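Local coordinates for protein 3-oxosteroid 1-dehydrogenase (Sterolibacterium denitrificans, PDB 7P18) that probably uses its FAD cofactor to introduce a double bond at the delta-1 position of 3-oxosteroids, passing the hydrogen to an acceptor, at residues Tyr42-Gly51 against Leu208-Arg217; Leu268-Met279 against Ser293-Ile304. All coordinates share one frame; numbering follows the deposited sequence. Where two conformers were deposited one is given.

After strand 33-36 the chain runs into the loop 42-51, and closes contact 1 when helix 208-222 comes back against it 157 residues later. Contact 2 is a much tighter closure, with 13 residues between 268-279 and 293-304, at the end of strand 265-268 of the parallel sheet. The two follow each other in series and neither nests nor crosses, yet both touch FAD, and their centres lie about 17 Å apart. Thr-45 OG1 packs 3.5 Å from Pro-296 CD, so the two sites meet beside the pyrophosphate. Contact 1 joins the phosphate and flavin loop to a helix; contact 2 joins the end of the parallel sheet to the next FAD loop.

Contact 1: Tyr42-Gly51 against Leu208-Arg217; sequences YGGTSAVSGG and LGNAMAAGLR. With FAD (flavin-adenine dinucleotide), chain C.
Arg-217 reaches over one face of the Tyr-42 ring, and its chain can be followed outward. CB sits 3.4 Å from CE1 of Tyr-42; CG, anti to the backbone N (chi1 -178°), comes next, over CZ. A bend at chi2 (73°) then sets CD above the ring centre, 3.5 Å from the centroid of Tyr-42, a CH-pi contact. NE lies beyond, near CD2 and CE2, and the guanidinium stands nearly upright to the ring, so any cation-pi attraction is long and weak. The phenol OH bonds to Glu-145 O.

At the other end of the contact, the backbone at Gly-209 meets the loop. Gly-209 N donates to Ser-49 O at 2.7 Å, and Asn-210 ND2 reaches Ala-47 O at 2.9 Å while also bonding Arg-150 O. Between these ends the Ala-47 and Ala-213 methyls touch.

The loop belongs to the FAD-binding Rossmann-type fold. Thr-45 grips FAD O2A through N and OG1; Ser-46 does the same for O1A, its OG 2.6 Å from that oxygen and in turn taking a proton from O4' of FAD. The Ser-46 carbonyl is held by Ser-49 OG at 2.6 Å, and Ser-49 OG accepts from Gly-51 N, an ST turn beside the flavin. In one of its two conformers, Met-212 brings CE against Ser-46 CB, 3.6 Å away.

Contact 2: Leu268-Met279 against Ser293-Ile304; sequences LGAGGFERNQQM and SATPPHNTGDTI. With FAD (flavin-adenine dinucleotide), chain C.
The backbones of 268-279 and 293-304 draw together at Phe-273 and Gly-301, whose CA atoms are 4.1 Å apart. Here Arg-275 N donates to Asn-299 O at 3.0 Å, while Gly-301 N makes a weak bond to Gly-272 O. A type I turn from Phe-273 to Asn-276 then leads into helix 277-283. Asn-276 is the N-cap of that helix, its OD1 accepting from Met-279 N, and its ND2 donates to Thr-300 O at 3.1 Å, nearly in its own amide plane.

Glu-274 and Asn-299 extend next to one another in the same direction, with carboxylate and amide planes 86° apart. Folded back at chi2 (-82°), Glu-274 brings OE2 within 3.0 Å of Asn-299 ND2, which meets it on the syn side. The same ND2 donates to FAD O2A at 3.0 Å, nearly straight at 178°; thus the carboxylate helps fix the amide that holds the phosphate. Two waters also bridge the pair, one from Gly-272 N to Glu-274 OE1, with a weak bond from Asn-299 ND2, the other joining Glu-274 OE2, Pro-296 O and Asn-299 N.

The Arg-275 chain passes Thr-295 running the other way, NH2 bonding Thr-295 O at 2.9 Å, with Ser-293 CB over one guanidinium face. Nearer strand 265-268, Thr-303 CG2 packs on Ala-270 CB and Leu-268 CD2.

Asp-302 OD2 accepts from FAD N6A at 2.9 Å and is salt-bridged to Lys-38. Together with Asn-299 it holds the adenine and pyrophosphate of FAD where strand 265-268 ends, part of the dinucleotide site of a Rossmann-type FAD domain.

Contact 1: Tyr42-Gly51 against Leu208-Arg217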
loop_
_atom_site.group_PDB
_atom_site.type_symbol
_atom_site.label_atom_id
_atom_site.label_comp_id
_atom_site.label_asym_id
_atom_site.label_seq_id
_atom_site.Cartn_x
_atom_site.Cartn_y
_atom_site.Cartn_z
ATOM N N TYR A 42 -8.960 -7.722 12.479
ATOM C CA TYR A 42 -9.297 -7.888 11.033
ATOM C C TYR A 42 -8.740 -6.689 10.249
ATOM O O TYR A 42 -8.574 -5.591 10.832
ATOM C CB TYR A 42 -10.795 -8.064 10.792
ATOM C CG TYR A 42 -11.683 -6.970 11.316
ATOM C CD1 TYR A 42 -11.899 -5.820 10.578
ATOM C CD2 TYR A 42 -12.312 -7.080 12.552
ATOM C CE1 TYR A 42 -12.705 -4.807 11.052
ATOM C CE2 TYR A 42 -13.125 -6.065 13.033
ATOM C CZ TYR A 42 -13.320 -4.930 12.280
ATOM O OH TYR A 42 -14.120 -3.926 12.708
ATOM N N GLY A 43 -8.450 -6.898 8.961
ATOM C CA GLY A 43 -8.120 -5.794 8.037
ATOM C C GLY A 43 -6.705 -5.840 7.522
ATOM O O GLY A 43 -6.507 -5.386 6.389
ATOM N N GLY A 44 -5.745 -6.388 8.281
ATOM C CA GLY A 44 -4.350 -6.552 7.815
ATOM C C GLY A 44 -3.725 -5.256 7.325
ATOM O O GLY A 44 -4.120 -4.178 7.812
ATOM N N THR A 45 -2.789 -5.331 6.376
ATOM C CA THR A 45 -2.121 -4.122 5.807
ATOM C C THR A 45 -3.190 -3.233 5.181
ATOM O O THR A 45 -3.040 -2.006 5.199
ATOM C CB THR A 45 -1.049 -4.478 4.775
ATOM O OG1 THR A 45 -0.251 -5.583 5.227
ATOM C CG2 THR A 45 -0.183 -3.282 4.460
ATOM N N SER A 46 -4.252 -3.848 4.650
ATOM C CA SER A 46 -5.327 -3.111 3.950
ATOM C C SER A 46 -5.838 -2.010 4.896
ATOM O O SER A 46 -6.017 -0.847 4.470
ATOM C CB SER A 46 -6.406 -4.107 3.522
ATOM O OG SER A 46 -5.888 -5.106 2.644
ATOM N N ALA A 47 -6.042 -2.364 6.161
ATOM C CA ALA A 47 -6.638 -1.469 7.178
ATOM C C ALA A 47 -5.747 -0.251 7.448
ATOM O O ALA A 47 -6.307 0.807 7.795
ATOM C CB ALA A 47 -6.910 -2.262 8.428
ATOM N N VAL A 48 -4.421 -0.384 7.322
ATOM C CA VAL A 48 -3.454 0.703 7.642
ATOM C C VAL A 48 -3.011 1.418 6.363
ATOM O O VAL A 48 -2.086 2.224 6.423
ATOM C CB VAL A 48 -2.277 0.158 8.488
ATOM C CG1 VAL A 48 -2.785 -0.448 9.780
ATOM C CG2 VAL A 48 -1.393 -0.814 7.741
ATOM N N SER A 49 -3.691 1.163 5.239
ATOM C CA SER A 49 -3.312 1.659 3.905
ATOM C C SER A 49 -4.051 2.952 3.600
ATOM O O SER A 49 -4.860 3.378 4.432
ATOM C CB SER A 49 -3.597 0.600 2.856
ATOM O OG SER A 49 -4.970 0.543 2.560
ATOM N N GLY A 50 -3.831 3.502 2.412
ATOM C CA GLY A 50 -4.616 4.631 1.886
ATOM C C GLY A 50 -5.990 4.236 1.419
ATOM O O GLY A 50 -6.806 5.144 1.163
ATOM N N GLY A 51 -6.249 2.935 1.264
ATOM C CA GLY A 51 -7.547 2.415 0.843
ATOM C C GLY A 51 -7.837 2.738 -0.615
ATOM O O GLY A 51 -8.975 2.498 -1.041
ATOM N N LEU A 208 -9.519 6.421 4.532
ATOM C CA LEU A 208 -8.435 5.695 3.834
ATOM C C LEU A 208 -8.657 4.200 4.021
ATOM O O LEU A 208 -9.812 3.778 3.936
ATOM C CB LEU A 208 -7.096 6.172 4.391
ATOM C CG LEU A 208 -6.891 7.682 4.356
ATOM C CD1 LEU A 208 -5.533 8.035 4.962
ATOM C CD2 LEU A 208 -7.007 8.253 2.950
ATOM N N GLY A 209 -7.598 3.419 4.249
ATOM C CA GLY A 209 -7.718 1.954 4.375
ATOM C C GLY A 209 -8.551 1.577 5.568
ATOM O O GLY A 209 -9.116 0.486 5.601
ATOM N N ASN A 210 -8.619 2.432 6.588
ATOM C CA ASN A 210 -9.439 2.124 7.788
ATOM C C ASN A 210 -10.923 2.217 7.417
ATOM O O ASN A 210 -11.726 1.395 7.912
ATOM C CB ASN A 210 -9.037 3.046 8.946
ATOM C CG ASN A 210 -8.671 2.290 10.209
ATOM O OD1 ASN A 210 -9.024 2.735 11.283
ATOM N ND2 ASN A 210 -7.971 1.173 10.103
ATOM N N ALA A 211 -11.319 3.158 6.557
ATOM C CA ALA A 211 -12.716 3.210 6.047
ATOM C C ALA A 211 -13.007 1.947 5.243
ATOM O O ALA A 211 -14.049 1.344 5.383
ATOM C CB ALA A 211 -12.959 4.443 5.224
ATOM N N MET A 212 -12.056 1.550 4.412
ATOM C CA MET A 212 -12.192 0.362 3.546
ATOM C C MET A 212 -12.412 -0.890 4.413
ATOM O O MET A 212 -13.383 -1.618 4.172
ATOM C CB MET A 212 -10.940 0.228 2.675
ATOM C CG MET A 212 -10.947 -0.971 1.766
ATOM S SD MET A 212 -9.443 -1.011 0.786
ATOM C CE MET A 212 -8.251 -1.396 2.051
ATOM N N ALA A 213 -11.537 -1.136 5.393
ATOM C CA ALA A 213 -11.594 -2.330 6.256
ATOM C C ALA A 213 -12.838 -2.296 7.147
ATOM O O ALA A 213 -13.514 -3.340 7.271
ATOM C CB ALA A 213 -10.315 -2.462 7.050
ATOM N N ALA A 214 -13.169 -1.157 7.732
ATOM C CA ALA A 214 -14.410 -1.001 8.540
ATOM C C ALA A 214 -15.633 -1.296 7.674
ATOM O O ALA A 214 -16.521 -2.088 8.094
ATOM C CB ALA A 214 -14.484 0.414 9.063
ATOM N N GLY A 215 -15.690 -0.657 6.495
ATOM C CA GLY A 215 -16.840 -0.831 5.569
ATOM C C GLY A 215 -17.006 -2.273 5.134
ATOM O O GLY A 215 -18.139 -2.749 5.098
ATOM N N LEU A 216 -15.911 -2.985 4.825
ATOM C CA LEU A 216 -16.010 -4.400 4.376
ATOM C C LEU A 216 -16.402 -5.266 5.579
ATOM O O LEU A 216 -17.210 -6.217 5.415
ATOM C CB LEU A 216 -14.696 -4.838 3.733
ATOM C CG LEU A 216 -14.394 -4.179 2.380
ATOM C CD1 LEU A 216 -12.948 -4.446 1.961
ATOM C CD2 LEU A 216 -15.354 -4.707 1.315
ATOM N N ARG A 217 -15.903 -4.936 6.771
ATOM C CA ARG A 217 -16.299 -5.710 7.978
ATOM C C ARG A 217 -17.810 -5.568 8.171
ATOM O O ARG A 217 -18.468 -6.563 8.434
ATOM C CB ARG A 217 -15.531 -5.277 9.223
ATOM C CG ARG A 217 -15.906 -6.106 10.444
ATOM C CD ARG A 217 -15.339 -7.488 10.350
ATOM N NE ARG A 217 -15.758 -8.423 11.388
ATOM C CZ ARG A 217 -16.877 -9.147 11.377
ATOM N NH1 ARG A 217 -17.766 -9.024 10.405
ATOM N NH2 ARG A 217 -17.128 -9.968 12.379
HETATM P PA FAD C . -3.361 -7.829 4.000
HETATM O O1A FAD C . -4.182 -6.603 3.824
HETATM O O2A FAD C . -2.131 -7.597 4.837
HETATM O O5B FAD C . -4.293 -8.929 4.657
HETATM C C5B FAD C . -3.741 -10.247 4.916
HETATM C C4B FAD C . -4.355 -10.767 6.181
HETATM O O4B FAD C . -4.092 -12.193 6.276
HETATM C C3B FAD C . -3.827 -10.141 7.488
HETATM O O3B FAD C . -4.898 -9.710 8.321
HETATM C C2B FAD C . -3.007 -11.271 8.118
HETATM O O2B FAD C . -2.878 -11.145 9.527
HETATM C C1B FAD C . -3.735 -12.510 7.596
HETATM N N9A FAD C . -2.943 -13.741 7.615
HETATM C C8A FAD C . -1.600 -13.904 7.423
HETATM N N7A FAD C . -1.205 -15.159 7.614
HETATM C C5A FAD C . -2.374 -15.853 7.900
HETATM C C6A FAD C . -2.635 -17.211 8.186
HETATM N N6A FAD C . -1.690 -18.152 8.302
HETATM N N1A FAD C . -3.917 -17.557 8.425
HETATM C C2A FAD C . -4.858 -16.610 8.356
HETATM N N3A FAD C . -4.726 -15.293 8.170
HETATM C C4A FAD C . -3.441 -14.986 7.915
HETATM N N1 FAD C . -1.940 -0.259 -1.704
HETATM C C2 FAD C . -2.860 0.279 -2.537
HETATM O O2 FAD C . -3.175 -0.294 -3.596
HETATM N N3 FAD C . -3.487 1.423 -2.244
HETATM C C4 FAD C . -3.054 2.265 -1.241
HETATM O O4 FAD C . -3.741 3.241 -0.961
HETATM C C4X FAD C . -2.065 1.767 -0.350
HETATM N N5 FAD C . -1.648 2.526 0.650
HETATM C C5X FAD C . -0.747 1.978 1.532
HETATM C C6 FAD C . -0.356 2.731 2.665
HETATM C C7 FAD C . 0.441 2.183 3.661
HETATM C C7M FAD C . 0.822 2.996 4.880
HETATM C C8 FAD C . 0.820 0.833 3.563
HETATM C C8M FAD C . 1.669 0.196 4.650
HETATM C C9 FAD C . 0.516 0.114 2.424
HETATM C C9A FAD C . -0.312 0.640 1.413
HETATM N N10 FAD C . -0.656 -0.074 0.254
HETATM C C10 FAD C . -1.567 0.452 -0.652
HETATM C "C1'" FAD C . -0.280 -1.484 0.104
HETATM C "C2'" FAD C . -1.445 -2.384 0.573
HETATM O "O2'" FAD C . -1.884 -2.070 1.894
HETATM C "C3'" FAD C . -1.109 -3.883 0.496
HETATM O "O3'" FAD C . -0.349 -4.197 -0.673
HETATM C "C4'" FAD C . -2.369 -4.720 0.583
HETATM O "O4'" FAD C . -3.073 -4.328 1.752
HETATM C "C5'" FAD C . -2.120 -6.213 0.602
HETATM O "O5'" FAD C . -3.407 -6.830 0.794
HETATM P P FAD C . -3.507 -8.383 1.118
HETATM O O1P FAD C . -4.954 -8.589 1.264
HETATM O O2P FAD C . -2.682 -9.206 0.235
HETATM O O3P FAD C . -2.850 -8.486 2.614
#

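Contact 2: Leu268-Met279 against Ser293-Ile304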
loop_
_atom_site.group_PDB
_atom_site.type_symbol
_atom_site.label_atom_id
_atom_site.label_comp_id
_atom_site.label_asym_id
_atom_site.label_seq_id
_atom_site.Cartn_x
_atom_site.Cartn_y
_atom_site.Cartn_z
ATOM N N LEU A 268 -7.107 -18.093 -0.898
ATOM C CA LEU A 268 -5.920 -17.636 -0.134
ATOM C C LEU A 268 -5.785 -16.128 -0.332
ATOM O O LEU A 268 -5.338 -15.703 -1.427
ATOM C CB LEU A 268 -4.682 -18.382 -0.620
ATOM C CG LEU A 268 -4.765 -19.908 -0.455
ATOM C CD1 LEU A 268 -3.492 -20.539 -0.957
ATOM C CD2 LEU A 268 -5.072 -20.317 0.989
ATOM N N GLY A 269 -6.126 -15.358 0.686
ATOM C CA GLY A 269 -5.905 -13.897 0.737
ATOM C C GLY A 269 -5.170 -13.477 2.007
ATOM O O GLY A 269 -5.624 -12.553 2.678
ATOM N N ALA A 270 -4.054 -14.136 2.285
ATOM C CA ALA A 270 -3.327 -14.030 3.567
ATOM C C ALA A 270 -2.167 -13.057 3.463
ATOM O O ALA A 270 -1.336 -13.064 4.386
ATOM C CB ALA A 270 -2.836 -15.392 3.959
ATOM N N GLY A 271 -2.044 -12.321 2.357
ATOM C CA GLY A 271 -0.909 -11.399 2.165
ATOM C C GLY A 271 0.372 -12.089 1.799
ATOM O O GLY A 271 0.332 -13.285 1.423
ATOM N N GLY A 272 1.493 -11.367 1.903
ATOM C CA GLY A 272 2.781 -11.806 1.390
ATOM C C GLY A 272 3.662 -12.452 2.456
ATOM O O GLY A 272 3.137 -13.096 3.387
ATOM N N PHE A 273 4.961 -12.247 2.323
ATOM C CA PHE A 273 5.966 -12.882 3.227
ATOM C C PHE A 273 6.957 -11.828 3.732
ATOM O O PHE A 273 8.035 -12.232 4.201
ATOM C CB PHE A 273 6.641 -14.044 2.484
ATOM C CG PHE A 273 7.462 -13.712 1.271
ATOM C CD1 PHE A 273 8.798 -13.396 1.367
ATOM C CD2 PHE A 273 6.915 -13.794 0.002
ATOM C CE1 PHE A 273 9.560 -13.160 0.249
ATOM C CE2 PHE A 273 7.687 -13.546 -1.115
ATOM C CZ PHE A 273 8.999 -13.216 -0.998
ATOM N N GLU A 274 6.597 -10.536 3.705
ATOM C CA GLU A 274 7.517 -9.413 4.065
ATOM C C GLU A 274 8.020 -9.567 5.516
ATOM O O GLU A 274 9.117 -9.068 5.781
ATOM C CB GLU A 274 6.906 -8.018 3.860
ATOM C CG GLU A 274 5.626 -7.747 4.624
ATOM C CD GLU A 274 4.305 -8.239 4.037
ATOM O OE1 GLU A 274 4.357 -8.943 2.985
ATOM O OE2 GLU A 274 3.250 -7.945 4.639
ATOM N N ARG A 275 7.237 -10.190 6.405
ATOM C CA ARG A 275 7.602 -10.361 7.839
ATOM C C ARG A 275 8.349 -11.677 8.107
ATOM O O ARG A 275 8.676 -11.929 9.283
ATOM C CB ARG A 275 6.361 -10.216 8.702
ATOM C CG ARG A 275 5.838 -8.793 8.784
ATOM C CD ARG A 275 6.687 -7.872 9.643
ATOM N NE ARG A 275 6.389 -6.433 9.498
ATOM C CZ ARG A 275 7.178 -5.448 9.937
ATOM N NH1 ARG A 275 8.307 -5.743 10.569
ATOM N NH2 ARG A 275 6.865 -4.177 9.720
ATOM N N ASN A 276 8.722 -12.432 7.073
ATOM C CA ASN A 276 9.461 -13.715 7.228
ATOM C C ASN A 276 10.875 -13.508 6.712
ATOM O O ASN A 276 11.112 -13.502 5.482
ATOM C CB ASN A 276 8.692 -14.872 6.567
ATOM C CG ASN A 276 9.380 -16.216 6.724
ATOM O OD1 ASN A 276 10.600 -16.274 6.773
ATOM N ND2 ASN A 276 8.621 -17.298 6.688
ATOM N N GLN A 277 11.834 -13.288 7.634
ATOM C CA GLN A 277 13.222 -12.935 7.245
ATOM C C GLN A 277 13.834 -14.087 6.442
ATOM O O GLN A 277 14.615 -13.834 5.508
ATOM C CB GLN A 277 14.052 -12.576 8.494
ATOM C CG GLN A 277 15.476 -12.217 8.159
ATOM C CD GLN A 277 15.548 -10.862 7.526
ATOM O OE1 GLN A 277 14.723 -10.006 7.815
ATOM N NE2 GLN A 277 16.576 -10.660 6.739
ATOM N N GLN A 278 13.535 -15.344 6.773
ATOM C CA GLN A 278 14.120 -16.490 6.012
ATOM C C GLN A 278 13.645 -16.425 4.542
ATOM O O GLN A 278 14.446 -16.590 3.610
ATOM C CB GLN A 278 13.700 -17.799 6.687
ATOM C CG GLN A 278 14.089 -19.047 5.906
ATOM C CD GLN A 278 13.098 -19.456 4.821
ATOM O OE1 GLN A 278 11.885 -19.583 5.042
ATOM N NE2 GLN A 278 13.622 -19.722 3.633
ATOM N N MET A 279 12.355 -16.174 4.336
ATOM C CA MET A 279 11.789 -16.102 2.961
ATOM C C MET A 279 12.334 -14.864 2.233
ATOM O O MET A 279 12.706 -14.991 1.055
ATOM C CB MET A 279 10.262 -16.123 3.036
ATOM C CG MET A 279 9.722 -17.495 3.394
ATOM S SD MET A 279 7.922 -17.626 3.308
ATOM C CE MET A 279 7.710 -17.726 1.542
ATOM N N SER A 293 10.085 -2.945 6.915
ATOM C CA SER A 293 8.717 -2.995 6.364
ATOM C C SER A 293 7.828 -1.981 7.078
ATOM O O SER A 293 8.046 -1.733 8.268
ATOM C CB SER A 293 8.149 -4.396 6.431
ATOM O OG SER A 293 6.896 -4.469 5.723
ATOM N N ALA A 294 6.809 -1.480 6.358
ATOM C CA ALA A 294 5.751 -0.577 6.848
ATOM C C ALA A 294 4.493 -1.366 7.216
ATOM O O ALA A 294 3.537 -0.764 7.629
ATOM C CB ALA A 294 5.452 0.448 5.777
ATOM N N THR A 295 4.508 -2.691 7.100
ATOM C CA THR A 295 3.313 -3.539 7.262
ATOM C C THR A 295 3.097 -3.904 8.721
ATOM O O THR A 295 4.022 -3.798 9.553
ATOM C CB THR A 295 3.447 -4.838 6.467
ATOM O OG1 THR A 295 4.618 -5.535 6.939
ATOM C CG2 THR A 295 3.571 -4.568 4.977
ATOM N N PRO A 296 1.901 -4.419 9.051
ATOM C CA PRO A 296 1.693 -5.084 10.331
ATOM C C PRO A 296 2.535 -6.358 10.468
ATOM O O PRO A 296 3.301 -6.732 9.585
ATOM C CB PRO A 296 0.185 -5.372 10.360
ATOM C CG PRO A 296 -0.399 -4.392 9.359
ATOM C CD PRO A 296 0.657 -4.275 8.292
ATOM N N PRO A 297 2.461 -7.051 11.630
ATOM C CA PRO A 297 3.438 -8.099 11.937
ATOM C C PRO A 297 3.325 -9.456 11.208
ATOM O O PRO A 297 4.275 -10.198 11.249
ATOM C CB PRO A 297 3.208 -8.316 13.449
ATOM C CG PRO A 297 2.516 -7.073 13.926
ATOM C CD PRO A 297 1.611 -6.684 12.779
ATOM N N HIS A 298 2.115 -9.845 10.788
ATOM C CA HIS A 298 1.842 -11.283 10.476
ATOM C C HIS A 298 2.142 -11.854 9.081
ATOM O O HIS A 298 2.336 -13.085 9.021
ATOM C CB HIS A 298 0.405 -11.634 10.893
ATOM C CG HIS A 298 -0.019 -11.002 12.177
ATOM N ND1 HIS A 298 0.435 -11.446 13.404
ATOM C CD2 HIS A 298 -0.849 -9.967 12.431
ATOM C CE1 HIS A 298 -0.097 -10.712 14.360
ATOM N NE2 HIS A 298 -0.889 -9.797 13.788
ATOM N N ASN A 299 2.183 -11.069 8.008
ATOM C CA ASN A 299 2.317 -11.733 6.678
ATOM C C ASN A 299 3.681 -12.417 6.589
ATOM O O ASN A 299 4.676 -11.765 6.237
ATOM C CB ASN A 299 2.038 -10.764 5.520
ATOM C CG ASN A 299 0.678 -10.129 5.618
ATOM O OD1 ASN A 299 -0.194 -10.593 6.388
ATOM N ND2 ASN A 299 0.483 -9.073 4.845
ATOM N N THR A 300 3.705 -13.732 6.858
ATOM C CA THR A 300 4.934 -14.554 6.994
ATOM C C THR A 300 4.915 -15.683 5.950
ATOM O O THR A 300 5.632 -16.658 6.138
ATOM C CB THR A 300 5.052 -15.063 8.444
ATOM O OG1 THR A 300 3.861 -15.715 8.904
ATOM C CG2 THR A 300 5.314 -13.928 9.415
ATOM N N GLY A 301 4.102 -15.580 4.881
ATOM C CA GLY A 301 4.229 -16.509 3.739
ATOM C C GLY A 301 3.650 -17.893 4.066
ATOM O O GLY A 301 4.003 -18.855 3.365
ATOM N N ASP A 302 2.753 -17.980 5.044
ATOM C CA ASP A 302 2.230 -19.271 5.575
ATOM C C ASP A 302 1.459 -20.040 4.482
ATOM O O ASP A 302 1.591 -21.256 4.398
ATOM C CB ASP A 302 1.311 -19.058 6.765
ATOM C CG ASP A 302 1.940 -18.348 7.971
ATOM O OD1 ASP A 302 3.160 -18.344 8.077
ATOM O OD2 ASP A 302 1.171 -17.818 8.778
ATOM N N THR A 303 0.661 -19.368 3.671
ATOM C CA THR A 303 -0.147 -20.028 2.606
ATOM C C THR A 303 0.714 -20.249 1.371
ATOM O O THR A 303 0.437 -21.207 0.614
ATOM C CB THR A 303 -1.424 -19.258 2.270
ATOM O OG1 THR A 303 -1.043 -18.037 1.617
ATOM C CG2 THR A 303 -2.260 -18.970 3.483
ATOM N N ILE A 304 1.721 -19.407 1.141
ATOM C CA ILE A 304 2.634 -19.561 -0.013
ATOM C C ILE A 304 3.384 -20.886 0.150
ATOM O O ILE A 304 3.405 -21.719 -0.807
ATOM C CB ILE A 304 3.570 -18.330 -0.150
ATOM C CG1 ILE A 304 2.762 -17.093 -0.563
ATOM C CG2 ILE A 304 4.672 -18.632 -1.138
ATOM C CD1 ILE A 304 3.531 -15.778 -0.535
HETATM P PA FAD C . -3.361 -7.829 4.000
HETATM O O1A FAD C . -4.182 -6.603 3.824
HETATM O O2A FAD C . -2.131 -7.597 4.837
HETATM O O5B FAD C . -4.293 -8.929 4.657
HETATM C C5B FAD C . -3.741 -10.247 4.916
HETATM C C4B FAD C . -4.355 -10.767 6.181
HETATM O O4B FAD C . -4.092 -12.193 6.276
HETATM C C3B FAD C . -3.827 -10.141 7.488
HETATM O O3B FAD C . -4.898 -9.710 8.321
HETATM C C2B FAD C . -3.007 -11.271 8.118
HETATM O O2B FAD C . -2.878 -11.145 9.527
HETATM C C1B FAD C . -3.735 -12.510 7.596
HETATM N N9A FAD C . -2.943 -13.741 7.615
HETATM C C8A FAD C . -1.600 -13.904 7.423
HETATM N N7A FAD C . -1.205 -15.159 7.614
HETATM C C5A FAD C . -2.374 -15.853 7.900
HETATM C C6A FAD C . -2.635 -17.211 8.186
HETATM N N6A FAD C . -1.690 -18.152 8.302
HETATM N N1A FAD C . -3.917 -17.557 8.425
HETATM C C2A FAD C . -4.858 -16.610 8.356
HETATM N N3A FAD C . -4.726 -15.293 8.170
HETATM C C4A FAD C . -3.441 -14.986 7.915
HETATM N N1 FAD C . -1.940 -0.259 -1.704
HETATM C C2 FAD C . -2.860 0.279 -2.537
HETATM O O2 FAD C . -3.175 -0.294 -3.596
HETATM N N3 FAD C . -3.487 1.423 -2.244
HETATM C C4 FAD C . -3.054 2.265 -1.241
HETATM O O4 FAD C . -3.741 3.241 -0.961
HETATM C C4X FAD C . -2.065 1.767 -0.350
HETATM N N5 FAD C . -1.648 2.526 0.650
HETATM C C5X FAD C . -0.747 1.978 1.532
HETATM C C6 FAD C . -0.356 2.731 2.665
HETATM C C7 FAD C . 0.441 2.183 3.661
HETATM C C7M FAD C . 0.822 2.996 4.880
HETATM C C8 FAD C . 0.820 0.833 3.563
HETATM C C8M FAD C . 1.669 0.196 4.650
HETATM C C9 FAD C . 0.516 0.114 2.424
HETATM C C9A FAD C . -0.312 0.640 1.413
HETATM N N10 FAD C . -0.656 -0.074 0.254
HETATM C C10 FAD C . -1.567 0.452 -0.652
HETATM C "C1'" FAD C . -0.280 -1.484 0.104
HETATM C "C2'" FAD C . -1.445 -2.384 0.573
HETATM O "O2'" FAD C . -1.884 -2.070 1.894
HETATM C "C3'" FAD C . -1.109 -3.883 0.496
HETATM O "O3'" FAD C . -0.349 -4.197 -0.673
HETATM C "C4'" FAD C . -2.369 -4.720 0.583
HETATM O "O4'" FAD C . -3.073 -4.328 1.752
HETATM C "C5'" FAD C . -2.120 -6.213 0.602
HETATM O "O5'" FAD C . -3.407 -6.830 0.794
HETATM P P FAD C . -3.507 -8.383 1.118
HETATM O O1P FAD C . -4.954 -8.589 1.264
HETATM O O2P FAD C . -2.682 -9.206 0.235
HETATM O O3P FAD C . -2.850 -8.486 2.614
HETATM O O HOH W 1 1.958 -8.448 1.840
HETATM O O HOH W 2 2.614 -8.126 7.280
#